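Local coordinates for core protein VP4 (Bluetongue virus, PDB 2JHP) that caps the viral messenger RNAs within the virus core, working as a multifunctional RNA-capping enzyme that carries bound S-adenosyl-L-homocysteine and guanine, at residues Asp614-Leu619 against Glu639-Leu644; Val456-Ser461 against Val557-Gly562; Thr175-Val180 against Lys208-Gly213; Pro325-Asp330 against Lys384-His389. One frame throughout, in Å; residues are numbered along the deposited sequence.

Contact 1: residues Asp614-Leu619 against Glu639-Leu644; sequences DLIAAL and ELLRHL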
loop_
_atom_site.group_PDB
_atom_site.type_symbol
_atom_site.label_atom_id
_atom_site.label_comp_id
_atom_site.label_asym_id
_atom_site.label_seq_id
_atom_site.Cartn_x
_atom_site.Cartn_y
_atom_site.Cartn_z
ATOM N N ASP A 614 10.539 15.929 36.781
ATOM C CA ASP A 614 10.768 14.490 36.675
ATOM C C ASP A 614 10.989 14.107 35.222
ATOM O O ASP A 614 11.913 13.366 34.896
ATOM C CB ASP A 614 9.580 13.713 37.254
ATOM C CG ASP A 614 9.291 14.082 38.700
ATOM O OD1 ASP A 614 8.994 15.268 38.981
ATOM O OD2 ASP A 614 9.365 13.180 39.560
ATOM N N LEU A 615 10.139 14.637 34.352
ATOM C CA LEU A 615 10.262 14.404 32.921
ATOM C C LEU A 615 11.574 14.947 32.355
ATOM O O LEU A 615 12.205 14.287 31.529
ATOM C CB LEU A 615 9.050 14.968 32.166
ATOM C CG LEU A 615 7.643 14.499 32.578
ATOM C CD1 LEU A 615 6.590 15.090 31.648
ATOM C CD2 LEU A 615 7.503 12.976 32.635
ATOM N N ILE A 616 12.006 16.122 32.812
ATOM C CA ILE A 616 13.282 16.677 32.346
ATOM C C ILE A 616 14.481 15.875 32.869
ATOM O O ILE A 616 15.498 15.749 32.170
ATOM C CB ILE A 616 13.443 18.212 32.620
ATOM C CG1 ILE A 616 13.443 18.542 34.115
ATOM C CG2 ILE A 616 12.368 19.003 31.893
ATOM C CD1 ILE A 616 14.828 18.667 34.735
ATOM N N ALA A 617 14.347 15.331 34.085
ATOM C CA ALA A 617 15.343 14.420 34.662
ATOM C C ALA A 617 15.500 13.156 33.807
ATOM O O ALA A 617 16.624 12.689 33.581
ATOM C CB ALA A 617 14.983 14.055 36.107
ATOM N N ALA A 618 14.378 12.617 33.328
ATOM C CA ALA A 618 14.405 11.445 32.463
ATOM C C ALA A 618 15.169 11.754 31.178
ATOM O O ALA A 618 16.069 10.993 30.796
ATOM C CB ALA A 618 12.988 10.953 32.152
ATOM N N LEU A 619 14.819 12.875 30.536
ATOM C CA LEU A 619 15.427 13.280 29.263
ATOM C C LEU A 619 16.932 13.509 29.395
ATOM O O LEU A 619 17.707 13.099 28.528
ATOM C CB LEU A 619 14.748 14.537 28.688
ATOM C CG LEU A 619 13.608 14.504 27.645
ATOM C CD1 LEU A 619 13.793 13.422 26.571
ATOM C CD2 LEU A 619 12.232 14.388 28.286
ATOM N N GLU A 639 13.938 22.111 26.440
ATOM C CA GLU A 639 13.623 23.538 26.342
ATOM C C GLU A 639 12.141 23.808 26.030
ATOM O O GLU A 639 11.722 24.970 25.925
ATOM C CB GLU A 639 14.531 24.226 25.317
ATOM C CG GLU A 639 16.001 24.280 25.722
ATOM C CD GLU A 639 16.802 25.280 24.900
ATOM O OE1 GLU A 639 16.671 26.506 25.136
ATOM O OE2 GLU A 639 17.576 24.833 24.024
ATOM N N LEU A 640 11.359 22.737 25.884
ATOM C CA LEU A 640 9.906 22.849 25.779
ATOM C C LEU A 640 9.218 22.646 27.128
ATOM O O LEU A 640 8.255 23.341 27.432
ATOM C CB LEU A 640 9.343 21.876 24.740
ATOM C CG LEU A 640 7.833 21.951 24.471
ATOM C CD1 LEU A 640 7.542 21.811 22.986
ATOM C CD2 LEU A 640 7.056 20.910 25.290
ATOM N N LEU A 641 9.694 21.691 27.925
ATOM C CA LEU A 641 9.100 21.434 29.236
ATOM C C LEU A 641 9.389 22.551 30.242
ATOM O O LEU A 641 8.522 22.912 31.037
ATOM C CB LEU A 641 9.546 20.079 29.797
ATOM C CG LEU A 641 8.772 18.785 29.488
ATOM C CD1 LEU A 641 7.263 19.020 29.458
ATOM C CD2 LEU A 641 9.229 18.145 28.195
ATOM N N ARG A 642 10.605 23.098 30.187
ATOM C CA ARG A 642 11.013 24.211 31.052
ATOM C C ARG A 642 10.554 25.575 30.520
ATOM O O ARG A 642 11.210 26.592 30.748
ATOM C CB ARG A 642 12.533 24.196 31.304
ATOM C CG ARG A 642 13.411 24.226 30.045
ATOM C CD ARG A 642 14.879 23.893 30.348
ATOM N NE ARG A 642 15.071 22.537 30.884
ATOM C CZ ARG A 642 16.225 22.077 31.377
ATOM N NH1 ARG A 642 16.288 20.835 31.845
ATOM N NH2 ARG A 642 17.318 22.851 31.409
ATOM N N HIS A 643 9.427 25.575 29.812
ATOM C CA HIS A 643 8.811 26.786 29.288
ATOM C C HIS A 643 7.338 26.476 28.994
ATOM O O HIS A 643 6.447 27.064 29.605
ATOM C CB HIS A 643 9.552 27.272 28.033
ATOM C CG HIS A 643 9.654 28.765 27.920
ATOM N ND1 HIS A 643 9.283 29.453 26.784
ATOM C CD2 HIS A 643 10.092 29.700 28.799
ATOM C CE1 HIS A 643 9.485 30.746 26.969
ATOM N NE2 HIS A 643 9.975 30.923 28.184
ATOM N N LEU A 644 7.108 25.513 28.094
ATOM C CA LEU A 644 5.768 25.048 27.663
ATOM C C LEU A 644 4.909 26.146 27.032
ATOM O O LEU A 644 3.908 26.593 27.595
ATOM C CB LEU A 644 5.016 24.320 28.796
ATOM C CG LEU A 644 3.893 23.334 28.436
ATOM C CD1 LEU A 644 4.444 21.971 27.994
ATOM C CD2 LEU A 644 2.934 23.167 29.611
ATOM O OXT LEU A 644 5.200 26.608 25.927
#

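Contact 2: residues Val456-Ser461 against Val557-Gly562; sequences VMLNGS and VTLMSG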
loop_
_atom_site.group_PDB
_atom_site.type_symbol
_atom_site.label_atom_id
_atom_site.label_comp_id
_atom_site.label_asym_id
_atom_site.label_seq_id
_atom_site.Cartn_x
_atom_site.Cartn_y
_atom_site.Cartn_z
ATOM N N VAL A 456 12.833 8.051 16.257
ATOM C CA VAL A 456 11.577 8.343 15.579
ATOM C C VAL A 456 10.714 9.198 16.491
ATOM O O VAL A 456 10.304 10.292 16.105
ATOM C CB VAL A 456 10.801 7.041 15.189
ATOM C CG1 VAL A 456 9.479 7.383 14.531
ATOM C CG2 VAL A 456 11.623 6.165 14.275
ATOM N N MET A 457 10.457 8.693 17.699
ATOM C CA MET A 457 9.729 9.418 18.737
ATOM C C MET A 457 10.224 10.851 18.953
ATOM O O MET A 457 9.430 11.800 19.007
ATOM C CB MET A 457 9.830 8.668 20.056
ATOM C CG MET A 457 8.842 7.546 20.210
ATOM S SD MET A 457 8.991 6.749 21.810
ATOM C CE MET A 457 8.375 8.006 22.914
ATOM N N LEU A 458 11.538 11.001 19.072
ATOM C CA LEU A 458 12.140 12.293 19.382
ATOM C C LEU A 458 12.132 13.288 18.209
ATOM O O LEU A 458 12.097 14.499 18.420
ATOM C CB LEU A 458 13.547 12.106 19.971
ATOM C CG LEU A 458 13.554 11.395 21.333
ATOM C CD1 LEU A 458 14.873 10.724 21.656
ATOM C CD2 LEU A 458 13.177 12.358 22.435
ATOM N N ASN A 459 12.155 12.775 16.983
ATOM C CA ASN A 459 12.181 13.611 15.785
ATOM C C ASN A 459 10.814 13.809 15.171
ATOM O O ASN A 459 10.527 14.867 14.624
ATOM C CB ASN A 459 13.078 12.988 14.720
ATOM C CG ASN A 459 14.533 12.969 15.113
ATOM O OD1 ASN A 459 14.912 13.436 16.187
ATOM N ND2 ASN A 459 15.366 12.420 14.234
ATOM N N GLY A 460 9.987 12.772 15.248
ATOM C CA GLY A 460 8.716 12.713 14.532
ATOM C C GLY A 460 7.600 13.573 15.088
ATOM O O GLY A 460 6.777 14.074 14.328
ATOM N N SER A 461 7.573 13.744 16.408
ATOM C CA SER A 461 6.448 14.383 17.081
ATOM C C SER A 461 6.468 15.908 17.024
ATOM O O SER A 461 7.405 16.549 17.513
ATOM C CB SER A 461 6.357 13.925 18.531
ATOM O OG SER A 461 5.282 14.556 19.206
ATOM N N VAL A 557 12.605 4.471 30.548
ATOM C CA VAL A 557 12.551 3.090 30.084
ATOM C C VAL A 557 11.965 2.995 28.673
ATOM O O VAL A 557 12.561 2.353 27.809
ATOM C CB VAL A 557 11.848 2.148 31.096
ATOM C CG1 VAL A 557 11.524 0.812 30.460
ATOM C CG2 VAL A 557 12.738 1.935 32.336
ATOM N N THR A 558 10.833 3.663 28.440
ATOM C CA THR A 558 10.175 3.656 27.127
ATOM C C THR A 558 11.138 4.063 26.019
ATOM O O THR A 558 11.241 3.368 25.007
ATOM C CB THR A 558 8.914 4.565 27.069
ATOM O OG1 THR A 558 9.209 5.831 27.666
ATOM C CG2 THR A 558 7.736 3.934 27.802
ATOM N N LEU A 559 11.857 5.167 26.226
ATOM C CA LEU A 559 12.877 5.623 25.275
ATOM C C LEU A 559 14.096 4.683 25.142
ATOM O O LEU A 559 14.470 4.260 24.033
ATOM C CB LEU A 559 13.359 7.017 25.654
ATOM C CG LEU A 559 12.460 8.186 25.278
ATOM C CD1 LEU A 559 13.005 9.458 25.915
ATOM C CD2 LEU A 559 12.360 8.325 23.766
ATOM N N MET A 560 14.696 4.354 26.283
ATOM C CA MET A 560 15.945 3.619 26.329
ATOM C C MET A 560 15.772 2.175 25.874
ATOM O O MET A 560 16.713 1.573 25.385
ATOM C CB MET A 560 16.523 3.692 27.741
ATOM C CG MET A 560 18.000 3.355 27.860
ATOM S SD MET A 560 19.098 4.586 27.160
ATOM C CE MET A 560 18.885 5.933 28.308
ATOM N N SER A 561 14.565 1.633 26.008
ATOM C CA SER A 561 14.300 0.249 25.610
ATOM C C SER A 561 14.352 0.030 24.096
ATOM O O SER A 561 14.703 -1.061 23.642
ATOM C CB SER A 561 12.947 -0.223 26.144
ATOM O OG SER A 561 11.886 0.496 25.547
ATOM N N GLY A 562 13.992 1.058 23.326
ATOM C CA GLY A 562 13.895 0.960 21.871
ATOM C C GLY A 562 12.732 0.077 21.441
ATOM O O GLY A 562 12.627 -0.308 20.272
#

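Contact 3: residues Thr175-Val180 against Lys208-Gly213; sequences TDEKLV and KKRSPG. With SAH (S-adenosyl-L-homocysteine), chain C.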
loop_
_atom_site.group_PDB
_atom_site.type_symbol
_atom_site.label_atom_id
_atom_site.label_comp_id
_atom_site.label_asym_id
_atom_site.label_seq_id
_atom_site.Cartn_x
_atom_site.Cartn_y
_atom_site.Cartn_z
ATOM N N THR A 175 -1.376 -15.226 -16.822
ATOM C CA THR A 175 -2.406 -14.196 -16.569
ATOM C C THR A 175 -3.568 -14.343 -17.546
ATOM O O THR A 175 -3.709 -15.375 -18.188
ATOM C CB THR A 175 -1.888 -12.741 -16.732
ATOM O OG1 THR A 175 -0.522 -12.734 -17.158
ATOM C CG2 THR A 175 -2.062 -11.961 -15.431
ATOM N N ASP A 176 -4.372 -13.293 -17.681
ATOM C CA ASP A 176 -5.489 -13.278 -18.618
ATOM C C ASP A 176 -5.035 -13.433 -20.069
ATOM O O ASP A 176 -3.866 -13.208 -20.391
ATOM C CB ASP A 176 -6.285 -11.977 -18.457
ATOM C CG ASP A 176 -6.994 -11.889 -17.104
ATOM O OD1 ASP A 176 -6.528 -11.130 -16.218
ATOM O OD2 ASP A 176 -8.011 -12.592 -16.927
ATOM N N GLU A 177 -5.966 -13.828 -20.937
ATOM C CA GLU A 177 -5.703 -13.928 -22.370
ATOM C C GLU A 177 -5.192 -12.602 -22.941
ATOM O O GLU A 177 -5.715 -11.524 -22.631
ATOM C CB GLU A 177 -6.944 -14.415 -23.135
ATOM C CG GLU A 177 -8.221 -13.624 -22.862
ATOM C CD GLU A 177 -9.388 -14.029 -23.750
ATOM O OE1 GLU A 177 -9.314 -13.818 -24.980
ATOM O OE2 GLU A 177 -10.390 -14.549 -23.214
ATOM N N LYS A 178 -4.161 -12.717 -23.773
ATOM C CA LYS A 178 -3.425 -11.598 -24.368
ATOM C C LYS A 178 -4.222 -10.312 -24.605
ATOM O O LYS A 178 -3.786 -9.225 -24.193
ATOM C CB LYS A 178 -2.757 -12.087 -25.655
ATOM C CG LYS A 178 -2.251 -11.051 -26.620
ATOM C CD LYS A 178 -1.984 -11.738 -27.972
ATOM C CE LYS A 178 -2.386 -10.848 -29.152
ATOM N NZ LYS A 178 -2.510 -11.570 -30.451
ATOM N N LEU A 179 -5.384 -10.441 -25.239
ATOM C CA LEU A 179 -6.164 -9.274 -25.664
ATOM C C LEU A 179 -6.981 -8.555 -24.576
ATOM O O LEU A 179 -7.244 -7.354 -24.707
ATOM C CB LEU A 179 -7.010 -9.602 -26.909
ATOM C CG LEU A 179 -6.200 -9.523 -28.218
ATOM C CD1 LEU A 179 -6.881 -10.246 -29.405
ATOM C CD2 LEU A 179 -5.851 -8.062 -28.572
ATOM N N VAL A 180 -7.378 -9.264 -23.516
ATOM C CA VAL A 180 -7.953 -8.583 -22.344
ATOM C C VAL A 180 -6.862 -8.053 -21.412
ATOM O O VAL A 180 -7.046 -7.042 -20.731
ATOM C CB VAL A 180 -9.081 -9.398 -21.571
ATOM C CG1 VAL A 180 -9.281 -10.789 -22.129
ATOM C CG2 VAL A 180 -8.842 -9.425 -20.062
ATOM N N LYS A 208 -15.179 -5.849 -19.318
ATOM C CA LYS A 208 -16.363 -5.462 -18.544
ATOM C C LYS A 208 -16.596 -6.402 -17.360
ATOM O O LYS A 208 -16.852 -5.943 -16.252
ATOM C CB LYS A 208 -17.611 -5.416 -19.433
ATOM C CG LYS A 208 -18.876 -4.999 -18.690
ATOM C CD LYS A 208 -20.193 -5.256 -19.472
ATOM C CE LYS A 208 -20.681 -6.686 -19.359
ATOM N NZ LYS A 208 -21.942 -6.867 -20.126
ATOM N N LYS A 209 -16.491 -7.707 -17.606
ATOM C CA LYS A 209 -16.749 -8.732 -16.585
ATOM C C LYS A 209 -15.664 -8.766 -15.504
ATOM O O LYS A 209 -15.970 -8.806 -14.317
ATOM C CB LYS A 209 -16.950 -10.112 -17.245
ATOM C CG LYS A 209 -17.207 -11.275 -16.299
ATOM C CD LYS A 209 -18.411 -12.101 -16.780
ATOM C CE LYS A 209 -18.028 -13.354 -17.585
ATOM N NZ LYS A 209 -18.230 -14.613 -16.788
ATOM N N ARG A 210 -14.401 -8.720 -15.914
ATOM C CA ARG A 210 -13.293 -8.740 -14.955
ATOM C C ARG A 210 -13.020 -7.379 -14.291
ATOM O O ARG A 210 -12.559 -7.334 -13.156
ATOM C CB ARG A 210 -12.019 -9.262 -15.612
ATOM C CG ARG A 210 -12.146 -10.637 -16.200
ATOM C CD ARG A 210 -10.768 -11.194 -16.466
ATOM N NE ARG A 210 -10.653 -12.125 -17.597
ATOM C CZ ARG A 210 -11.655 -12.653 -18.306
ATOM N NH1 ARG A 210 -12.923 -12.363 -18.036
ATOM N NH2 ARG A 210 -11.374 -13.484 -19.307
ATOM N N SER A 211 -13.293 -6.286 -15.001
ATOM C CA SER A 211 -13.046 -4.947 -14.481
ATOM C C SER A 211 -14.251 -4.016 -14.675
ATOM O O SER A 211 -14.170 -3.062 -15.457
ATOM C CB SER A 211 -11.817 -4.341 -15.161
ATOM O OG SER A 211 -10.768 -5.281 -15.270
ATOM N N PRO A 212 -15.369 -4.288 -13.965
ATOM C CA PRO A 212 -16.587 -3.471 -14.120
ATOM C C PRO A 212 -16.318 -1.969 -14.022
ATOM O O PRO A 212 -16.773 -1.207 -14.876
ATOM C CB PRO A 212 -17.482 -3.922 -12.951
ATOM C CG PRO A 212 -16.982 -5.281 -12.565
ATOM C CD PRO A 212 -15.538 -5.379 -12.986
ATOM N N GLY A 213 -15.562 -1.571 -12.998
ATOM C CA GLY A 213 -15.309 -0.164 -12.676
ATOM C C GLY A 213 -14.748 0.656 -13.823
ATOM O O GLY A 213 -15.431 1.540 -14.364
HETATM N N SAH C . -9.451 -6.878 -31.320
HETATM C CA SAH C . -9.982 -8.202 -31.778
HETATM C CB SAH C . -8.967 -8.978 -32.622
HETATM C CG SAH C . -8.573 -8.270 -33.915
HETATM S SD SAH C . -9.217 -9.140 -35.359
HETATM C C SAH C . -10.448 -9.032 -30.586
HETATM O O SAH C . -9.979 -8.847 -29.461
HETATM O OXT SAH C . -11.313 -9.896 -30.724
HETATM C "C5'" SAH C . -8.779 -7.825 -36.512
HETATM C "C4'" SAH C . -10.044 -7.137 -36.991
HETATM O "O4'" SAH C . -9.737 -5.944 -37.664
HETATM C "C3'" SAH C . -10.848 -7.971 -37.973
HETATM O "O3'" SAH C . -11.979 -8.450 -37.293
HETATM C "C2'" SAH C . -11.230 -7.016 -39.093
HETATM O "O2'" SAH C . -12.623 -6.993 -39.294
HETATM C "C1'" SAH C . -10.799 -5.671 -38.550
HETATM N N9 SAH C . -10.343 -4.676 -39.533
HETATM C C8 SAH C . -9.598 -4.864 -40.667
HETATM N N7 SAH C . -9.389 -3.655 -41.239
HETATM C C5 SAH C . -9.977 -2.705 -40.482
HETATM C C6 SAH C . -10.072 -1.321 -40.598
HETATM N N6 SAH C . -9.506 -0.694 -41.623
HETATM N N1 SAH C . -10.764 -0.601 -39.639
HETATM C C2 SAH C . -11.354 -1.247 -38.576
HETATM N N3 SAH C . -11.250 -2.621 -38.467
HETATM C C4 SAH C . -10.577 -3.335 -39.403
#

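Contact 4: residues Pro325-Asp330 against Lys384-His389; sequences PQPGAD and KRLFEH. With GUN (guanine), chain D.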
loop_
_atom_site.group_PDB
_atom_site.type_symbol
_atom_site.label_atom_id
_atom_site.label_comp_id
_atom_site.label_asym_id
_atom_site.label_seq_id
_atom_site.Cartn_x
_atom_site.Cartn_y
_atom_site.Cartn_z
ATOM N N PRO A 325 6.833 -6.395 -25.007
ATOM C CA PRO A 325 6.228 -7.720 -25.104
ATOM C C PRO A 325 4.805 -7.723 -24.560
ATOM O O PRO A 325 4.422 -6.824 -23.808
ATOM C CB PRO A 325 7.140 -8.595 -24.238
ATOM C CG PRO A 325 8.383 -7.786 -24.011
ATOM C CD PRO A 325 7.939 -6.365 -24.031
ATOM N N GLN A 326 4.035 -8.727 -24.959
ATOM C CA GLN A 326 2.625 -8.829 -24.602
ATOM C C GLN A 326 2.386 -9.922 -23.573
ATOM O O GLN A 326 2.700 -11.086 -23.823
ATOM C CB GLN A 326 1.771 -9.111 -25.839
ATOM C CG GLN A 326 2.017 -8.153 -26.990
ATOM C CD GLN A 326 0.943 -8.252 -28.034
ATOM O OE1 GLN A 326 -0.227 -7.976 -27.763
ATOM N NE2 GLN A 326 1.323 -8.653 -29.236
ATOM N N PRO A 327 1.838 -9.546 -22.406
ATOM C CA PRO A 327 1.454 -10.525 -21.394
ATOM C C PRO A 327 0.395 -11.471 -21.950
ATOM O O PRO A 327 -0.527 -11.023 -22.634
ATOM C CB PRO A 327 0.857 -9.667 -20.270
ATOM C CG PRO A 327 1.304 -8.296 -20.530
ATOM C CD PRO A 327 1.543 -8.165 -21.988
ATOM N N GLY A 328 0.542 -12.767 -21.667
ATOM C CA GLY A 328 -0.432 -13.783 -22.072
ATOM C C GLY A 328 -0.336 -14.228 -23.523
ATOM O O GLY A 328 -1.160 -15.023 -23.988
ATOM N N ALA A 329 0.665 -13.723 -24.237
ATOM C CA ALA A 329 0.878 -14.081 -25.631
ATOM C C ALA A 329 1.686 -15.372 -25.738
ATOM O O ALA A 329 2.477 -15.690 -24.849
ATOM C CB ALA A 329 1.574 -12.945 -26.375
ATOM N N ASP A 330 1.476 -16.108 -26.827
ATOM C CA ASP A 330 2.161 -17.384 -27.062
ATOM C C ASP A 330 3.654 -17.212 -27.314
ATOM O O ASP A 330 4.094 -16.168 -27.800
ATOM C CB ASP A 330 1.508 -18.141 -28.221
ATOM C CG ASP A 330 0.335 -18.999 -27.769
ATOM O OD1 ASP A 330 -0.378 -18.593 -26.822
ATOM O OD2 ASP A 330 0.130 -20.089 -28.357
ATOM N N LYS A 384 1.775 -6.212 -14.648
ATOM C CA LYS A 384 1.924 -5.283 -13.529
ATOM C C LYS A 384 2.842 -4.119 -13.874
ATOM O O LYS A 384 2.440 -2.955 -13.788
ATOM C CB LYS A 384 2.437 -6.013 -12.276
ATOM C CG LYS A 384 2.266 -5.242 -10.964
ATOM C CD LYS A 384 2.444 -6.161 -9.758
ATOM C CE LYS A 384 2.919 -5.415 -8.508
ATOM N NZ LYS A 384 4.349 -4.978 -8.617
ATOM N N ARG A 385 4.064 -4.460 -14.282
ATOM C CA ARG A 385 5.127 -3.511 -14.595
ATOM C C ARG A 385 4.822 -2.555 -15.752
ATOM O O ARG A 385 5.290 -1.415 -15.753
ATOM C CB ARG A 385 6.410 -4.260 -14.921
ATOM C CG ARG A 385 7.151 -4.795 -13.729
ATOM C CD ARG A 385 8.589 -5.009 -14.134
ATOM N NE ARG A 385 9.220 -6.140 -13.459
ATOM C CZ ARG A 385 10.365 -6.686 -13.855
ATOM N NH1 ARG A 385 10.993 -6.201 -14.925
ATOM N NH2 ARG A 385 10.877 -7.713 -13.189
ATOM N N LEU A 386 4.077 -3.028 -16.747
ATOM C CA LEU A 386 3.652 -2.174 -17.843
ATOM C C LEU A 386 2.668 -1.136 -17.284
ATOM O O LEU A 386 2.839 0.064 -17.457
ATOM C CB LEU A 386 3.010 -3.007 -18.969
ATOM C CG LEU A 386 3.866 -3.913 -19.868
ATOM C CD1 LEU A 386 2.992 -4.808 -20.743
ATOM C CD2 LEU A 386 4.800 -3.109 -20.757
ATOM N N PHE A 387 1.649 -1.625 -16.599
ATOM C CA PHE A 387 0.661 -0.798 -15.944
ATOM C C PHE A 387 1.303 0.335 -15.149
ATOM O O PHE A 387 0.971 1.502 -15.357
ATOM C CB PHE A 387 -0.192 -1.675 -15.014
ATOM C CG PHE A 387 -1.419 -0.994 -14.490
ATOM C CD1 PHE A 387 -2.334 -0.425 -15.359
ATOM C CD2 PHE A 387 -1.676 -0.957 -13.124
ATOM C CE1 PHE A 387 -3.469 0.189 -14.885
ATOM C CE2 PHE A 387 -2.827 -0.358 -12.631
ATOM C CZ PHE A 387 -3.729 0.217 -13.516
ATOM N N GLU A 388 2.225 -0.022 -14.251
ATOM C CA GLU A 388 2.890 0.938 -13.370
ATOM C C GLU A 388 3.776 1.921 -14.132
ATOM O O GLU A 388 3.919 3.086 -13.745
ATOM C CB GLU A 388 3.736 0.207 -12.336
ATOM C CG GLU A 388 2.927 -0.618 -11.318
ATOM C CD GLU A 388 3.774 -1.626 -10.535
ATOM O OE1 GLU A 388 4.935 -1.891 -10.933
ATOM O OE2 GLU A 388 3.271 -2.154 -9.514
ATOM N N HIS A 389 4.374 1.453 -15.220
ATOM C CA HIS A 389 5.289 2.284 -15.953
ATOM C C HIS A 389 4.554 3.314 -16.792
ATOM O O HIS A 389 5.008 4.453 -16.940
ATOM C CB HIS A 389 6.239 1.455 -16.811
ATOM C CG HIS A 389 7.325 2.274 -17.430
ATOM N ND1 HIS A 389 7.469 2.412 -18.793
ATOM C CD2 HIS A 389 8.278 3.057 -16.868
ATOM C CE1 HIS A 389 8.487 3.215 -19.046
ATOM N NE2 HIS A 389 8.990 3.627 -17.895
HETATM N N9 GUN D . -1.619 -5.805 -11.579
HETATM C C8 GUN D . -2.278 -5.548 -10.445
HETATM N N7 GUN D . -3.359 -4.813 -10.715
HETATM C C5 GUN D . -3.394 -4.604 -12.026
HETATM C C6 GUN D . -4.284 -3.916 -12.846
HETATM O O6 GUN D . -5.270 -3.353 -12.367
HETATM N N1 GUN D . -4.032 -3.886 -14.228
HETATM C C2 GUN D . -2.881 -4.549 -14.719
HETATM N N2 GUN D . -2.615 -4.530 -16.012
HETATM N N3 GUN D . -2.043 -5.209 -13.899
HETATM C C4 GUN D . -2.282 -5.243 -12.577
#

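Contact 1: residues Asp614-Leu619 against Glu639-Leu644
Ile616 meets two consecutive residues, Leu641 and Arg642, and gives each a different branch. Its CG2 methyl rests 3.7 Å from Leu641 CB. The two side chains run past each other in opposite directions, so Leu641 offers the root of its chain here and not its methyls. The longer arm of Ile616 turns elsewhere: chi1 of 63° sets CG1 between the backbone N and the carbonyl carbon and leaves CG2 beside N for the leucine, while chi2 of 96° places CD1 near the arginine. Arg642 NH1 lies 3.9 Å from Ile616 CD1 and also 3.9 Å from Ile616 CB. CB stands at the edge of the guanidinium, in its plane, whereas CD1 approaches obliquely. Arg642 crosses the isoleucine at about a right angle; a bend at chi3 (62°) swings its end back to the helix 612-625. No hydrogen bond links the segments. Arg620 NH2 lies close to Arg642 NH1, and the two like charges may repel. The Leu641 side chain also touches Phe572 and Leu576 of helix 568-576, and Leu615 and Leu619 touch the same Phe572. Backbones come close, with Ile616 CA and Leu641 CA 7.1 Å apart. The arrangement is that of two successive helices, 612-625 and 635-641, packed against a third in the helical C-terminal part of VP4, the region thought to hold the guanylyltransferase activity.

Contact 2: residues Val456-Ser461 against Val557-Gly562
Leu559 pushes its CD2 methyl between two side chains of helix 453-460, Met457 and Leu458. Met457 CE approaches to 4.1 Å from Leu559 CD2, and Leu458 CD1 lies 4.1 Å from the same Leu559 CD2. Seen from CD2, the two partners stand about 120° apart, so the methyl is touched from two distinct directions, each of them at a slant. Met457 is extended to its sulfur, then a bend at chi3 (70°) brings the terminal methyl to the leucine. The contact joins helix 453-460, which precedes strand 466-469 of a mixed sheet with the strand order of a methyltransferase (Rossmann-like) fold, to helix 551-561 of the helical C-terminal region. Val456 and Ser461 rest on Ile467 of that strand. Tyr622 of helix 612-625 touches both Leu458 and Leu559, extending the apolar cluster. Polar bonds flank it: Arg453 NH2 reaches the carbonyl O of Gly562, while Ser461 OG is bonded to Asp567 OD1 and Phe569 N.

Contact 3: residues Thr175-Val180 against Lys208-Gly213
A strongly bent bond joins Arg210 to Asp176: NE lies 2.8 Å from Asp176 OD2 in a salt-bridging hydrogen bond whose N-H...O angle is only 135°. The oxygen sits near the guanidinium plane, but the nitrogen meets it from above the carboxylate plane, 49° out, and the two flat groups are turned 40° against each other. Terminal nitrogen NH1 is bonded instead to Gln206 OE1. Val180 CG2 packs 4.1 Å from Arg210 NE, the valine crossing the arginine at about a right angle. These segments belong to a Rossmann-like methyltransferase fold with strand order 3-2-1-4-5-7-6: helix 178-186 precedes its first strand, 192-196, and helix 202-210 follows it. Glu177 lies farther off, its OE2 4.2 Å from Arg210 NH2, and is held by a salt bridge to Arg202. Asp176 OD1 has its own salt bridge with Lys383, so one carboxylate is shared between two basic residues, which may offset the charge of nearby Asp184. On the same stretch, Leu179 CD1 comes within 3.4 Å of the O atom of S-adenosyl-L-homocysteine, lining the pocket for its amino-acid end.

Contact 4: residues Pro325-Asp330 against Lys384-His389
Beside the guanine pocket of the methyltransferase-fold region, Leu386 meets Pro325 and Pro327, joining helix 380-391 to the loop between strands 322-324 and 335-341. The loop makes a type II beta turn from Gln326 to Ala329, with Pro327 and Gly328 at its middle positions and Gly328 at positive phi, as that turn requires. Leu386 points end-on at Pro327: its CD1 lies 3.9 Å from Pro327 CD and equally far from Pro327 CG. The same methyl is 3.9 Å from Pro325 O, a van der Waals touch. Tyr185 of helix 178-186 touches both Leu386 and Pro327 in this buried contact. The next residue of the helix after Leu386, Phe387, faces the ligand: chi1 of -168° carries its ring under the guanine, whose N1 stands 3.8 Å above the ring plane, over its centre. Lys384 brings an aliphatic stretch, CG 4.0 Å from guanine N9, while Asn141 ND2, Asp184 O and Arg214 NH1 hydrogen-bond the base. The lysine end forms a salt bridge with Glu388, one helical turn on: Lys384 NZ reaches Glu388 OE2 at 3.2 Å on the syn side of the carboxylate, 22° out of its plane.

Contacts 1 and 2 lie on one side of the chain's centre and contacts 3 and 4 on the other, with contacts 1 and 3 about 60 Å apart between centres. The first pair share a helical cluster and touch where Leu619 CD1 meets Leu559 CD1 at 4.1 Å. The second pair sit by ligands and touch through Lys178 CB and Gly328 O, 3.7 Å apart. Contacts 2 and 4 are buried and have no hydrogen bond or salt bridge across their segments; contact 4 also brings a methyl against a carbonyl oxygen. Contacts 1 and 3 are partly exposed, and each brings in an arginine, which merely grazes an isoleucine in contact 1, yet forms a salt bridge in contact 3.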